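Local coordinates for ditrans,polycis-undecaprenyl-diphosphate synthase ((2E,6E)-farnesyl-diphosphate specific) (Acinetobacter baumannii, PDB 6ACS), which probably condenses isopentenyl diphosphate units onto farnesyl diphosphate, making the undecaprenyl diphosphate that becomes the glycosyl carrier lipid of bacterial cell-wall synthesis, at residues 210-213 / 214-217; 219-222 / 223-227; 161-165 / 166-170; 230-234 / 235-239. All coordinates share one frame; numbering follows the deposited sequence. Where two conformers were deposited one is given.

How the contacts relate
Contacts 1, 2 and 4 follow one another along the chain: the loop after strand 205-208, the first half of helix 218-235, and that helix's C-terminal end. Contacts 1 and 2 touch, with T211 OG1 2.7 Å from E220 OE2 in a probable hydrogen bond and the F216 ring packed on the backbone at F221. Contact 4 has its centre about 16 Å from that of contact 2. Contact 3 stands apart, its centre about 40 Å from contact 1's, across the chain's centre, yet contacts 3 and 4 both meet the second subunit. Contact 1 lies near D18 and G19 of the predicted active site, and R231 in contact 4 approaches E205, a predicted magnesium ligand.

Contact 1 (210-213 / 214-217); sequences DTLW and PEFT
A tight turn in the loop between strand 205-208 and helix 218-235 brings W213 and F216 together near the predicted active site. W213 CZ3 lies 3.5 Å from F216 CD2; the six-membered indole ring and the phenyl ring are nearly parallel, planes 19° apart, but offset, centroids 5.4 Å from each other, so that rim meets rim and little of either face is covered. With both CG atoms anti to the backbone N (chi1 179° and -166°), the two rings leave the turn together. The turn has 3-10 character: E215 N donates to L212 O at 2.9 Å, and F216 N gives a straighter bond to W213 O at 2.9 Å. The indole packs on I15 and M17 of strand 12-17, tying this loop to the central parallel sheet, while the backbone of W213 bonds to that of D18, the predicted catalytic magnesium ligand. T211 reaches in with its methyl, CG2 sitting 3.7 Å from E215 O and near the plane of the F216 ring at its edge; its hydroxyl turns to E220 instead. The exposed E215 chain runs alongside L212, with E215 OE1 3.9 Å from L212 CB.

Contact 2 (219-222 / 223-227); sequences EEFD and HALNV. With IPA (isopropyl alcohol), chain G.
This is a local i to i+4 contact within helix 218-235, along the flank of the central sheet, where one side of the helix is buried and the other faces outward. F221 and L225, one turn apart, make the apolar part: L225 CD1 comes 3.6 Å from F221 CE2, and the leucine's CG stands over one face of the phenyl ring, toward its rim. F221 CG is anti to the backbone N (chi1 -175°), while L225 CG is anti to its carbonyl carbon (chi1 -65°); these torsions bring the two side chains together at a slant, CD1 against the ring. Four i to i+4 backbone bonds, H223 N to E219 O through N226 N to D222 O, run through the turn, with lengths of 2.9 to 3.0 Å. H223 NE2 shares a hydrogen bond of 3.2 Å with O2 of an isopropanol molecule, probably from the crystallisation liquor; its O2 lies at the imidazole edge, and it also bonds Y207 OH. V227 CG2 flanks one imidazole face, 3.7 Å from the alcohol's C1. E220 OE1 bonds T209. F221 packs on I45 and C49 of helix 42-52 and on I185, and A224 rests on I185 and Y207, as in an amphipathic helix laid against a parallel beta-sheet.

Contact 3 (161-165 / 166-170); sequences ADQIN and VDLFA
N165 OD1 accepts a hydrogen bond from L168 N at 2.8 Å, the shortest polar bond here and nearly straight, 170° at the hydrogen. L168 N also lies close to the line of the N165 side-chain C=O. The same oxygen is 3.2 Å from D167 N, so it sits over the first turn of helix 166-170, where backbone N-H groups have no preceding carbonyl to bond. Its position follows from chi1 of 61°, which sets CG between the backbone N and the carbonyl carbon and folds the short side chain back over the helix start. The main chain of N165 is used as well: its carbonyl O receives F169 N at 3.0 Å, the first i to i+4 bond of the helix. One residue thus grips two successive amides, L168 with its side chain and F169 with its backbone.

The L168 side chain lies loosely back over the preceding turn: CD1 is 3.8 Å from the carbonyl O of Q163, and CD2 is 4.5 Å from I164 CG1. In the conformer of Q163 described here, one of two, its side-chain oxygen turns back to the backbone N of D160.

On the helix itself, F169 meets the W199 ring, with planes at about 55°, and packs on A146 and A147 of helix 139-155. I164 touches A151 and F169 touches A147 of the second subunit, placing this corner at the dimer interface. An asparagine side chain accepting from the third residue after it is the classic N-cap of an alpha-helix.

Contact 4 (230-234 / 235-239); sequences GRERR and FGKTS
R234 carries CG anti to its backbone N (chi1 -179°) and stays extended as far as NE, whereas F235 has CG anti to the carbonyl carbon (chi1 -58°); these torsions send the two neighbouring side chains the same way, side by side. The arginine's aliphatic part therefore lies on the ring, with R234 CG 3.8 Å from the centroid of the F235 ring and 11° off its normal, a CH-pi contact over the centre of one face. Further out, R234 NE comes 3.4 Å from F235 CZ, with the guanidinium plane turned steeply from the ring.

Here the helix comes to its end. F235 N still donates to R231 O at 2.8 Å, but the next bond, G236 N to E232 O at 2.9 Å, is weak and clearly bent. G236 takes a positive phi and breaks the helical course. E232, bent at chi2, crosses K237 at about a right angle. E232 OE1 lies 3.8 Å from K237 CG, and E232 OE2 forms a salt bridge with R192 of the second subunit, while K237 NZ pairs with E245.

R231 NH1 bonds L206 O on strand 205-208, and its guanidinium makes a cation-pi contact with F191 of the second subunit. The turn thus links helix 218-235 to helix 239-252, where T238 provides the N-cap, with strand 205-208 at R231 and the other subunit packed against F235.

Contact 1 (210-213 / 214-217)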
# COMPACT_ATOMS: atom_id res chain seq x y z
N ASP B 210 -18.04 7.79 3.89
CA ASP B 210 -19.23 6.94 3.93
C ASP B 210 -20.12 7.12 2.71
O ASP B 210 -20.98 6.27 2.47
CB ASP B 210 -20.07 7.23 5.18
CG ASP B 210 -19.42 6.77 6.46
OD1 ASP B 210 -18.38 6.09 6.40
OD2 ASP B 210 -19.97 7.10 7.54
N THR B 211 -19.95 8.20 1.96
CA THR B 211 -20.78 8.44 0.79
C THR B 211 -20.68 7.27 -0.18
O THR B 211 -19.59 6.81 -0.49
CB THR B 211 -20.34 9.73 0.09
OG1 THR B 211 -20.48 10.85 0.99
CG2 THR B 211 -21.14 9.96 -1.18
N LEU B 212 -21.84 6.76 -0.62
CA LEU B 212 -21.83 5.72 -1.64
C LEU B 212 -21.51 6.35 -3.00
O LEU B 212 -21.90 7.49 -3.27
CB LEU B 212 -23.18 5.00 -1.70
CG LEU B 212 -23.66 4.42 -0.37
CD1 LEU B 212 -25.03 3.71 -0.53
CD2 LEU B 212 -22.62 3.48 0.23
N TRP B 213 -20.79 5.60 -3.85
CA TRP B 213 -20.33 6.16 -5.12
C TRP B 213 -21.43 6.81 -5.96
O TRP B 213 -21.18 7.91 -6.48
CB TRP B 213 -19.60 5.09 -5.96
CG TRP B 213 -19.14 5.65 -7.29
CD1 TRP B 213 -19.65 5.36 -8.53
CD2 TRP B 213 -18.13 6.64 -7.49
NE1 TRP B 213 -18.99 6.09 -9.49
CE2 TRP B 213 -18.06 6.89 -8.88
CE3 TRP B 213 -17.27 7.33 -6.64
CZ2 TRP B 213 -17.16 7.79 -9.43
CZ3 TRP B 213 -16.37 8.23 -7.19
CH2 TRP B 213 -16.33 8.45 -8.57
N PRO B 214 -22.62 6.21 -6.15
CA PRO B 214 -23.63 6.89 -6.98
C PRO B 214 -24.03 8.26 -6.46
O PRO B 214 -24.54 9.08 -7.24
CB PRO B 214 -24.82 5.91 -6.96
CG PRO B 214 -24.23 4.60 -6.64
CD PRO B 214 -23.07 4.87 -5.73
N GLU B 215 -23.80 8.53 -5.18
CA GLU B 215 -24.13 9.82 -4.60
C GLU B 215 -22.90 10.70 -4.43
O GLU B 215 -23.00 11.77 -3.83
CB GLU B 215 -24.82 9.61 -3.25
CG GLU B 215 -26.26 9.20 -3.37
CD GLU B 215 -26.73 8.40 -2.18
OE1 GLU B 215 -25.89 7.73 -1.54
OE2 GLU B 215 -27.94 8.44 -1.87
N PHE B 216 -21.74 10.28 -4.94
CA PHE B 216 -20.54 11.08 -4.79
C PHE B 216 -20.62 12.27 -5.74
O PHE B 216 -20.96 12.12 -6.91
CB PHE B 216 -19.30 10.23 -5.09
CG PHE B 216 -18.00 10.86 -4.66
CD1 PHE B 216 -17.71 11.03 -3.31
CD2 PHE B 216 -17.06 11.27 -5.60
CE1 PHE B 216 -16.50 11.61 -2.91
CE2 PHE B 216 -15.85 11.84 -5.21
CZ PHE B 216 -15.58 12.01 -3.86
N THR B 217 -20.36 13.47 -5.22
CA THR B 217 -20.55 14.70 -5.98
C THR B 217 -19.21 15.39 -6.19
O THR B 217 -18.24 15.13 -5.48
CB THR B 217 -21.51 15.67 -5.27
OG1 THR B 217 -20.98 16.01 -3.99
CG2 THR B 217 -22.90 15.02 -5.09

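Contact 2 (219-222 / 223-227)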
# COMPACT_ATOMS: atom_id res chain seq x y z
N GLU B 219 -18.83 18.40 -5.50
CA GLU B 219 -18.65 19.17 -4.27
C GLU B 219 -17.88 18.35 -3.23
O GLU B 219 -16.99 18.87 -2.54
CB GLU B 219 -19.99 19.61 -3.71
CG GLU B 219 -20.69 20.72 -4.52
CD GLU B 219 -21.43 20.20 -5.74
OE1 GLU B 219 -21.66 18.97 -5.84
OE2 GLU B 219 -21.77 21.03 -6.61
N GLU B 220 -18.21 17.06 -3.08
CA GLU B 220 -17.45 16.28 -2.12
C GLU B 220 -16.04 16.01 -2.61
O GLU B 220 -15.11 15.94 -1.80
CB GLU B 220 -18.14 14.95 -1.78
CG GLU B 220 -17.36 14.23 -0.65
CD GLU B 220 -18.08 13.06 -0.00
OE1 GLU B 220 -17.52 12.48 0.95
OE2 GLU B 220 -19.20 12.73 -0.43
N PHE B 221 -15.87 15.86 -3.92
CA PHE B 221 -14.51 15.76 -4.47
C PHE B 221 -13.69 17.01 -4.16
O PHE B 221 -12.51 16.91 -3.80
CB PHE B 221 -14.59 15.49 -5.98
CG PHE B 221 -13.26 15.25 -6.62
CD1 PHE B 221 -12.53 14.11 -6.32
CD2 PHE B 221 -12.76 16.12 -7.58
CE1 PHE B 221 -11.29 13.86 -6.93
CE2 PHE B 221 -11.54 15.89 -8.21
CZ PHE B 221 -10.80 14.75 -7.87
N ASP B 222 -14.31 18.20 -4.30
CA ASP B 222 -13.62 19.44 -3.95
C ASP B 222 -13.23 19.44 -2.49
O ASP B 222 -12.14 19.89 -2.11
CB ASP B 222 -14.52 20.66 -4.21
CG ASP B 222 -14.85 20.89 -5.68
OD1 ASP B 222 -14.15 20.36 -6.57
OD2 ASP B 222 -15.86 21.59 -5.94
N HIS B 223 -14.14 18.96 -1.63
CA HIS B 223 -13.81 18.85 -0.21
C HIS B 223 -12.63 17.92 0.01
O HIS B 223 -11.74 18.21 0.83
CB HIS B 223 -15.04 18.38 0.57
CG HIS B 223 -14.76 18.03 2.00
ND1 HIS B 223 -14.48 18.98 2.96
CD2 HIS B 223 -14.72 16.83 2.63
CE1 HIS B 223 -14.28 18.38 4.12
NE2 HIS B 223 -14.41 17.08 3.95
N ALA B 224 -12.60 16.78 -0.68
CA ALA B 224 -11.49 15.84 -0.50
C ALA B 224 -10.17 16.47 -0.92
O ALA B 224 -9.15 16.28 -0.25
CB ALA B 224 -11.74 14.56 -1.31
N LEU B 225 -10.17 17.22 -2.02
CA LEU B 225 -8.95 17.92 -2.45
C LEU B 225 -8.54 18.96 -1.42
O LEU B 225 -7.34 19.16 -1.16
CB LEU B 225 -9.16 18.56 -3.82
CG LEU B 225 -9.37 17.59 -4.98
CD1 LEU B 225 -9.64 18.34 -6.29
CD2 LEU B 225 -8.13 16.77 -5.16
N ASN B 226 -9.51 19.64 -0.80
CA ASN B 226 -9.18 20.62 0.23
C ASN B 226 -8.57 19.94 1.46
O ASN B 226 -7.60 20.44 2.06
CB ASN B 226 -10.44 21.40 0.60
CG ASN B 226 -10.14 22.66 1.36
OD1 ASN B 226 -9.53 23.59 0.82
ND2 ASN B 226 -10.54 22.71 2.63
N VAL B 227 -9.13 18.79 1.84
CA VAL B 227 -8.56 18.02 2.95
C VAL B 227 -7.14 17.60 2.62
O VAL B 227 -6.23 17.70 3.46
CB VAL B 227 -9.46 16.81 3.27
CG1 VAL B 227 -8.78 15.87 4.28
CG2 VAL B 227 -10.81 17.29 3.83
C1 IPA G . -11.96 15.00 6.43
C2 IPA G . -13.01 13.90 6.35
C3 IPA G . -12.33 12.55 6.12
O2 IPA G . -13.90 14.18 5.30

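Contact 3 (161-165 / 166-170)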
# COMPACT_ATOMS: atom_id res chain seq x y z
N ALA B 161 19.69 -12.13 -11.98
CA ALA B 161 18.73 -11.97 -10.90
C ALA B 161 19.30 -11.12 -9.77
O ALA B 161 18.55 -10.45 -9.04
CB ALA B 161 18.30 -13.34 -10.39
N ASP B 162 20.63 -11.11 -9.61
CA ASP B 162 21.25 -10.31 -8.56
C ASP B 162 21.06 -8.81 -8.77
O ASP B 162 21.22 -8.04 -7.82
CB ASP B 162 22.74 -10.63 -8.48
CG ASP B 162 22.99 -12.08 -8.12
OD1 ASP B 162 22.05 -12.75 -7.63
OD2 ASP B 162 24.13 -12.56 -8.32
N GLN B 163 20.73 -8.38 -9.99
CA GLN B 163 20.52 -6.96 -10.25
C GLN B 163 19.14 -6.49 -9.81
O GLN B 163 18.86 -5.29 -9.84
CB GLN B 163 20.66 -6.64 -11.75
CG GLN B 163 21.77 -7.32 -12.58
CD GLN B 163 21.57 -7.08 -14.10
OE1 GLN B 163 21.71 -8.00 -14.91
NE2 GLN B 163 21.23 -5.86 -14.47
N ILE B 164 18.25 -7.40 -9.43
CA ILE B 164 16.87 -6.99 -9.18
C ILE B 164 16.80 -6.22 -7.87
O ILE B 164 17.18 -6.72 -6.80
CB ILE B 164 15.94 -8.21 -9.18
CG1 ILE B 164 15.90 -8.82 -10.58
CG2 ILE B 164 14.52 -7.80 -8.71
CD1 ILE B 164 15.34 -10.24 -10.57
N ASN B 165 16.29 -5.00 -7.94
CA ASN B 165 16.14 -4.11 -6.79
C ASN B 165 14.90 -3.26 -7.04
O ASN B 165 14.21 -3.45 -8.04
CB ASN B 165 17.42 -3.26 -6.61
CG ASN B 165 17.71 -2.37 -7.83
OD1 ASN B 165 16.86 -2.16 -8.67
ND2 ASN B 165 18.92 -1.85 -7.89
N VAL B 166 14.65 -2.27 -6.17
CA VAL B 166 13.44 -1.46 -6.34
C VAL B 166 13.45 -0.71 -7.67
O VAL B 166 12.42 -0.64 -8.36
CB VAL B 166 13.27 -0.49 -5.16
CG1 VAL B 166 12.19 0.55 -5.47
CG2 VAL B 166 12.91 -1.28 -3.91
N ASP B 167 14.57 -0.08 -8.01
CA ASP B 167 14.59 0.78 -9.19
C ASP B 167 14.36 -0.02 -10.46
O ASP B 167 13.61 0.42 -11.35
CB ASP B 167 15.91 1.53 -9.28
CG ASP B 167 16.02 2.63 -8.25
OD1 ASP B 167 14.97 3.07 -7.72
OD2 ASP B 167 17.16 3.03 -7.95
N LEU B 168 14.96 -1.20 -10.55
CA LEU B 168 14.76 -2.04 -11.72
C LEU B 168 13.33 -2.58 -11.77
O LEU B 168 12.67 -2.54 -12.82
CB LEU B 168 15.80 -3.16 -11.73
CG LEU B 168 15.85 -4.03 -13.01
CD1 LEU B 168 17.26 -4.60 -13.24
CD2 LEU B 168 14.84 -5.18 -12.93
N PHE B 169 12.84 -3.08 -10.64
CA PHE B 169 11.51 -3.68 -10.59
C PHE B 169 10.42 -2.67 -10.92
O PHE B 169 9.45 -3.01 -11.60
CB PHE B 169 11.28 -4.26 -9.19
CG PHE B 169 9.98 -5.01 -9.06
CD1 PHE B 169 9.86 -6.31 -9.52
CD2 PHE B 169 8.88 -4.41 -8.47
CE1 PHE B 169 8.66 -7.00 -9.38
CE2 PHE B 169 7.69 -5.07 -8.33
CZ PHE B 169 7.57 -6.38 -8.78
N ALA B 170 10.61 -1.41 -10.50
CA ALA B 170 9.57 -0.41 -10.67
C ALA B 170 9.17 -0.22 -12.13
O ALA B 170 8.02 0.16 -12.42
CB ALA B 170 10.05 0.91 -10.05

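Contact 4 (230-234 / 235-239)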
# COMPACT_ATOMS: atom_id res chain seq x y z
N GLY B 230 -4.71 20.47 3.13
CA GLY B 230 -4.39 20.69 4.54
C GLY B 230 -3.47 19.63 5.12
O GLY B 230 -2.59 19.91 5.93
N ARG B 231 -3.67 18.37 4.70
CA ARG B 231 -2.79 17.32 5.21
C ARG B 231 -1.37 17.48 4.69
O ARG B 231 -0.41 17.18 5.40
CB ARG B 231 -3.33 15.95 4.84
CG ARG B 231 -4.61 15.60 5.57
CD ARG B 231 -5.05 14.27 5.04
NE ARG B 231 -6.35 13.84 5.52
CZ ARG B 231 -6.94 12.75 5.06
NH1 ARG B 231 -6.32 12.03 4.12
NH2 ARG B 231 -8.13 12.39 5.52
N GLU B 232 -1.22 17.91 3.44
CA GLU B 232 0.14 18.13 2.94
C GLU B 232 0.81 19.29 3.64
O GLU B 232 2.03 19.25 3.87
CB GLU B 232 0.10 18.35 1.44
CG GLU B 232 -0.25 17.07 0.73
CD GLU B 232 0.71 16.74 -0.37
OE1 GLU B 232 0.99 17.65 -1.18
OE2 GLU B 232 1.16 15.58 -0.43
N ARG B 233 0.05 20.30 4.03
CA ARG B 233 0.64 21.39 4.80
C ARG B 233 1.06 20.90 6.18
O ARG B 233 2.13 21.27 6.67
CB ARG B 233 -0.35 22.55 4.91
CG ARG B 233 0.16 23.70 5.77
CD ARG B 233 -0.64 24.98 5.53
NE ARG B 233 -2.06 24.80 5.85
CZ ARG B 233 -3.02 24.66 4.94
NH1 ARG B 233 -4.28 24.49 5.32
NH2 ARG B 233 -2.72 24.68 3.64
N ARG B 234 0.26 20.04 6.80
CA ARG B 234 0.55 19.66 8.18
C ARG B 234 1.64 18.59 8.27
O ARG B 234 2.49 18.63 9.17
CB ARG B 234 -0.74 19.18 8.85
CG ARG B 234 -0.58 18.78 10.30
CD ARG B 234 -1.92 18.71 11.01
NE ARG B 234 -1.83 17.94 12.26
CZ ARG B 234 -1.39 18.43 13.42
NH1 ARG B 234 -1.00 19.70 13.50
NH2 ARG B 234 -1.34 17.66 14.49
N PHE B 235 1.62 17.62 7.35
CA PHE B 235 2.48 16.44 7.42
C PHE B 235 3.52 16.38 6.32
O PHE B 235 4.27 15.40 6.26
CB PHE B 235 1.63 15.17 7.37
CG PHE B 235 0.63 15.10 8.47
CD1 PHE B 235 1.06 14.86 9.77
CD2 PHE B 235 -0.72 15.29 8.22
CE1 PHE B 235 0.15 14.81 10.81
CE2 PHE B 235 -1.63 15.23 9.26
CZ PHE B 235 -1.20 15.01 10.56
N GLY B 236 3.58 17.40 5.48
CA GLY B 236 4.58 17.54 4.45
C GLY B 236 4.23 16.81 3.16
O GLY B 236 3.36 15.93 3.09
N LYS B 237 4.95 17.18 2.12
CA LYS B 237 4.93 16.55 0.81
C LYS B 237 5.81 15.31 0.84
O LYS B 237 6.67 15.16 1.71
CB LYS B 237 5.45 17.52 -0.25
CG LYS B 237 4.57 18.75 -0.43
CD LYS B 237 5.23 19.76 -1.37
CE LYS B 237 4.26 20.88 -1.69
NZ LYS B 237 4.83 21.89 -2.63
N THR B 238 5.54 14.38 -0.08
CA THR B 238 6.43 13.23 -0.15
C THR B 238 7.74 13.66 -0.81
O THR B 238 7.85 14.74 -1.40
CB THR B 238 5.78 12.11 -0.96
OG1 THR B 238 5.60 12.55 -2.31
CG2 THR B 238 4.40 11.77 -0.38
N SER B 239 8.73 12.77 -0.78
CA SER B 239 10.00 13.10 -1.44
C SER B 239 9.82 13.18 -2.94
O SER B 239 10.32 14.11 -3.60
CB SER B 239 11.05 12.06 -1.07
OG SER B 239 11.20 11.96 0.34